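Putative chromatin binding protein (Chaetomium thermophilum, PDB 6QP0) probably binds and hydrolyses ATP through a P-loop NTPase domain, the part in this model, supporting the tRNA modification carried out by Elongator. Local coordinates at residues K124-L129 against K246-I251; S131-K136 against Y140-E145. One frame throughout, in Å; residues are numbered along the deposited sequence.

Interaction 1 (K124-L129 against K246-I251); sequences KDIVIL and KIWDAI
Trp248 makes the first touch of helix 237-250 on Ile126. With CG anti to the backbone N (chi1 -178°), its indole reaches out beside the helix, and the far corner of the six-membered ring does the work: CZ3 comes within 3.9 Å of CD1 of Ile126. The two side chains cross at about a right angle, and the methyl meets the ring obliquely. Leu26 and Ile30 of helix 15-31 also touch Trp248, while Arg29 adds a cation-pi contact. Further on, the backbone leaves helical geometry at Ile251, whose side chain turns back to the sheet. Its CD1 lies 4.3 Å from CG2 of Ile126, a looser approach than that of the tryptophan. Ile126 therefore answers with both branches: CG1 sits beside its backbone N and carries CD1 to the indole, while CG2, anti to that N, faces Ile251. Strand 4-9 lies between strands 125-130 and 153-158, and its Ile5 touches Ile126, Ile247 and Ile251 alike. The contact thus joins the end of helix 237-250, the last helix in this model, to strand 125-130, on one face of a P-loop NTPase core and away from the nucleotide. No hydrogen bond crosses it; cohesion rests on hydrophobic burial and dispersion, which fix no precise direction.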
# COMPACT_ATOMS: atom_id res chain seq x y z
N LYS A 124 15.59 0.39 12.22
CA LYS A 124 14.89 -0.18 13.36
C LYS A 124 13.40 0.14 13.34
O LYS A 124 12.71 -0.12 14.33
CB LYS A 124 15.51 0.33 14.67
CG LYS A 124 17.00 0.08 14.79
N ASP A 125 12.88 0.68 12.24
CA ASP A 125 11.49 1.10 12.14
C ASP A 125 10.84 0.40 10.95
O ASP A 125 11.21 0.66 9.80
CB ASP A 125 11.38 2.61 12.01
CG ASP A 125 11.85 3.34 13.25
OD1 ASP A 125 13.07 3.41 13.47
OD2 ASP A 125 10.99 3.82 14.01
N ILE A 126 9.88 -0.47 11.23
CA ILE A 126 9.14 -1.17 10.18
C ILE A 126 7.94 -0.31 9.81
O ILE A 126 7.14 0.07 10.67
CB ILE A 126 8.70 -2.56 10.66
CG1 ILE A 126 9.93 -3.39 11.05
CG2 ILE A 126 7.91 -3.27 9.56
CD1 ILE A 126 9.60 -4.69 11.75
N VAL A 127 7.81 -0.02 8.52
CA VAL A 127 6.79 0.90 8.01
C VAL A 127 5.91 0.15 7.02
O VAL A 127 6.42 -0.44 6.06
CB VAL A 127 7.42 2.14 7.36
CG1 VAL A 127 6.35 3.01 6.71
CG2 VAL A 127 8.21 2.93 8.38
N ILE A 128 4.60 0.18 7.25
CA ILE A 128 3.61 -0.39 6.34
C ILE A 128 2.95 0.76 5.59
O ILE A 128 2.27 1.59 6.20
CB ILE A 128 2.56 -1.22 7.10
CG1 ILE A 128 3.22 -2.36 7.87
CG2 ILE A 128 1.52 -1.75 6.12
CD1 ILE A 128 2.30 -3.02 8.87
N LEU A 129 3.12 0.79 4.27
CA LEU A 129 2.54 1.83 3.43
C LEU A 129 1.31 1.24 2.74
O LEU A 129 1.43 0.53 1.74
CB LEU A 129 3.56 2.36 2.43
CG LEU A 129 3.13 3.59 1.62
CD1 LEU A 129 2.90 4.78 2.54
CD2 LEU A 129 4.16 3.94 0.56
N LYS A 246 7.81 -14.87 5.54
CA LYS A 246 8.81 -14.57 4.53
C LYS A 246 9.07 -13.07 4.45
O LYS A 246 10.20 -12.63 4.21
CB LYS A 246 8.38 -15.13 3.17
CG LYS A 246 8.37 -16.66 3.09
CD LYS A 246 7.34 -17.14 2.08
CE LYS A 246 7.43 -18.63 1.81
NZ LYS A 246 7.71 -19.46 3.02
N ILE A 247 8.02 -12.25 4.64
CA ILE A 247 8.23 -10.81 4.76
C ILE A 247 9.16 -10.51 5.93
O ILE A 247 10.08 -9.69 5.82
CB ILE A 247 6.89 -10.07 4.91
CG1 ILE A 247 6.00 -10.25 3.68
CG2 ILE A 247 7.15 -8.58 5.17
CD1 ILE A 247 4.58 -9.73 3.86
N TRP A 248 8.94 -11.17 7.06
CA TRP A 248 9.77 -10.92 8.23
C TRP A 248 11.22 -11.31 7.98
O TRP A 248 12.15 -10.55 8.26
CB TRP A 248 9.23 -11.67 9.44
CG TRP A 248 10.02 -11.42 10.68
CD1 TRP A 248 11.06 -12.16 11.16
CD2 TRP A 248 9.83 -10.34 11.61
NE1 TRP A 248 11.54 -11.61 12.32
CE2 TRP A 248 10.80 -10.49 12.62
CE3 TRP A 248 8.95 -9.26 11.68
CZ2 TRP A 248 10.90 -9.61 13.69
CZ3 TRP A 248 9.05 -8.39 12.74
CH2 TRP A 248 10.02 -8.56 13.73
N ASP A 249 11.44 -12.52 7.45
CA ASP A 249 12.79 -12.96 7.14
C ASP A 249 13.46 -12.03 6.13
O ASP A 249 14.68 -11.83 6.19
CB ASP A 249 12.77 -14.39 6.60
CG ASP A 249 12.33 -15.40 7.64
OD1 ASP A 249 12.58 -15.16 8.84
OD2 ASP A 249 11.73 -16.43 7.27
N ALA A 250 12.69 -11.45 5.22
CA ALA A 250 13.26 -10.55 4.22
C ALA A 250 13.77 -9.27 4.86
O ALA A 250 14.85 -8.78 4.50
CB ALA A 250 12.21 -10.24 3.15
N ILE A 251 13.02 -8.70 5.81
CA ILE A 251 13.40 -7.43 6.41
C ILE A 251 14.20 -7.66 7.68
O ILE A 251 14.11 -6.89 8.64
CB ILE A 251 12.16 -6.55 6.69
CG1 ILE A 251 11.17 -7.27 7.62
CG2 ILE A 251 11.49 -6.15 5.38
CD1 ILE A 251 9.78 -6.66 7.61

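Interaction 2 (S131-K136 against Y140-E145); sequences SLNYIK and YQLYCE
Asn133 and Leu142 face each other where the loop after strand 125-130 comes back along its own helix. Each residue's CB is directed at the other segment, and the amide oxygen OD1 of Asn133 rests 4.2 Å from the methyl CD1 of Leu142, a van der Waals approach. The amide's polar partners are other residues: OD1 accepts the indole NH of Trp138, and ND2 donates to the carbonyl of Val7, so both its ends are held. Leu142, for its part, packs on Leu4 and Val6 of strand 4-9. Lys136 and Tyr140 are turned otherwise, their side chains leading away from the contact while their backbones meet. Tyr140 N donates to Lys136 O over 2.7 Å, the first-turn bond of helix 136-148. The same oxygen lies 3.3 Å from Tyr140 CB. A chi1 of 175° sets the tyrosine ring trans to its amide nitrogen, and Trp224 meets that ring edge-to-face. Ile135 is the N-cap residue of this helix, and Glu216 accepts from Lys136 N. The Asn133 side chain is about 7 Å from those of the ADP-binding Lys15 and the magnesium-binding Asp130. Here an amide bonded at both ends, beside a leucine methyl, ties the loop near the nucleotide site to strand 4-9 and the helix start.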
# COMPACT_ATOMS: atom_id res chain seq x y z
N SER A 131 -1.36 1.91 0.50
CA SER A 131 -1.86 2.80 -0.54
C SER A 131 -1.83 2.05 -1.86
O SER A 131 -1.16 1.02 -2.00
CB SER A 131 -1.05 4.09 -0.62
OG SER A 131 -1.56 4.94 -1.63
N LEU A 132 -2.56 2.58 -2.84
CA LEU A 132 -2.59 1.97 -4.17
C LEU A 132 -1.18 1.66 -4.66
O LEU A 132 -0.91 0.55 -5.13
CB LEU A 132 -3.32 2.89 -5.15
CG LEU A 132 -4.82 3.08 -4.88
CD1 LEU A 132 -5.35 4.29 -5.65
CD2 LEU A 132 -5.61 1.83 -5.26
N ASN A 133 -0.27 2.62 -4.53
CA ASN A 133 1.13 2.44 -4.90
C ASN A 133 1.25 1.68 -6.22
O ASN A 133 2.00 0.71 -6.35
CB ASN A 133 1.89 1.72 -3.78
CG ASN A 133 1.92 2.52 -2.49
OD1 ASN A 133 1.95 3.75 -2.50
ND2 ASN A 133 1.91 1.82 -1.35
N TYR A 134 0.51 2.16 -7.21
CA TYR A 134 0.25 1.40 -8.43
C TYR A 134 1.19 1.74 -9.58
O TYR A 134 1.03 1.18 -10.67
CB TYR A 134 -1.20 1.61 -8.88
CG TYR A 134 -1.47 3.01 -9.40
CD1 TYR A 134 -1.85 4.03 -8.55
CD2 TYR A 134 -1.36 3.29 -10.76
CE1 TYR A 134 -2.10 5.31 -9.03
CE2 TYR A 134 -1.61 4.56 -11.24
CZ TYR A 134 -1.98 5.56 -10.38
OH TYR A 134 -2.23 6.82 -10.87
N ILE A 135 2.15 2.64 -9.38
CA ILE A 135 3.05 3.08 -10.44
C ILE A 135 4.43 2.52 -10.16
O ILE A 135 4.94 2.63 -9.04
CB ILE A 135 3.09 4.61 -10.56
CG1 ILE A 135 1.67 5.17 -10.68
CG2 ILE A 135 3.93 5.02 -11.76
CD1 ILE A 135 1.59 6.68 -10.62
N LYS A 136 5.04 1.90 -11.18
CA LYS A 136 6.38 1.36 -11.03
C LYS A 136 7.37 2.45 -10.64
O LYS A 136 8.22 2.24 -9.77
CB LYS A 136 6.82 0.67 -12.33
CG LYS A 136 6.02 -0.57 -12.66
CD LYS A 136 6.42 -1.17 -14.00
CE LYS A 136 5.57 -2.39 -14.34
NZ LYS A 136 5.96 -2.99 -15.65
N TYR A 140 9.49 2.66 -7.43
CA TYR A 140 10.94 2.79 -7.51
C TYR A 140 11.45 3.89 -6.59
O TYR A 140 12.52 3.75 -5.98
CB TYR A 140 11.36 3.07 -8.95
CG TYR A 140 12.85 3.33 -9.10
CD1 TYR A 140 13.75 2.28 -9.17
CD2 TYR A 140 13.34 4.63 -9.17
CE1 TYR A 140 15.11 2.51 -9.30
CE2 TYR A 140 14.69 4.87 -9.31
CZ TYR A 140 15.57 3.81 -9.37
OH TYR A 140 16.92 4.04 -9.50
N GLN A 141 10.70 4.99 -6.47
CA GLN A 141 11.06 6.03 -5.52
C GLN A 141 11.09 5.48 -4.10
O GLN A 141 12.04 5.72 -3.34
CB GLN A 141 10.08 7.21 -5.61
CG GLN A 141 9.99 7.87 -6.98
CD GLN A 141 9.01 9.04 -6.98
OE1 GLN A 141 8.86 9.74 -5.98
NE2 GLN A 141 8.34 9.25 -8.11
N LEU A 142 10.05 4.73 -3.72
CA LEU A 142 10.00 4.15 -2.39
C LEU A 142 11.15 3.18 -2.17
O LEU A 142 11.74 3.13 -1.08
CB LEU A 142 8.66 3.45 -2.18
CG LEU A 142 7.43 4.36 -2.18
CD1 LEU A 142 6.15 3.55 -2.27
CD2 LEU A 142 7.43 5.23 -0.93
N TYR A 143 11.48 2.39 -3.19
CA TYR A 143 12.64 1.51 -3.11
C TYR A 143 13.90 2.30 -2.80
O TYR A 143 14.65 1.98 -1.87
CB TYR A 143 12.78 0.72 -4.41
CG TYR A 143 14.11 0.03 -4.62
CD1 TYR A 143 14.40 -1.17 -3.98
CD2 TYR A 143 15.06 0.57 -5.47
CE1 TYR A 143 15.61 -1.81 -4.17
CE2 TYR A 143 16.28 -0.06 -5.67
CZ TYR A 143 16.55 -1.25 -5.02
OH TYR A 143 17.76 -1.87 -5.22
N CYS A 144 14.15 3.37 -3.57
CA CYS A 144 15.31 4.20 -3.31
C CYS A 144 15.22 4.89 -1.96
O CYS A 144 16.25 5.17 -1.34
CB CYS A 144 15.47 5.24 -4.43
SG CYS A 144 15.70 4.50 -6.06
N GLU A 145 14.01 5.15 -1.48
CA GLU A 145 13.85 5.75 -0.15
C GLU A 145 14.35 4.81 0.93
O GLU A 145 15.11 5.21 1.82
CB GLU A 145 12.39 6.14 0.08
CG GLU A 145 12.17 6.94 1.35
CD GLU A 145 10.77 7.51 1.47
OE1 GLU A 145 9.85 6.98 0.80
OE2 GLU A 145 10.58 8.48 2.23

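Strand 125-130 carries interaction 1, and the loop and helix that follow it form interaction 2, which lies inside the long chain excursion closed by the first. The two sit on opposite faces of the sheet: Ile126 points to helix 237-250, whereas Leu129 points to helix 136-148, its CD2 packing 3.5 Å from CD1 of Leu142. Strand 4-9 borders both. Interaction 1 is a buried, wholly apolar meeting of distant parts of the chain, away from the nucleotide. Interaction 2 is local and partly buried, pairing one backbone hydrogen bond with an amide-to-methyl contact, the amide's own hydrogen bonds going to Trp138 and Val7, near the phosphate and magnesium end.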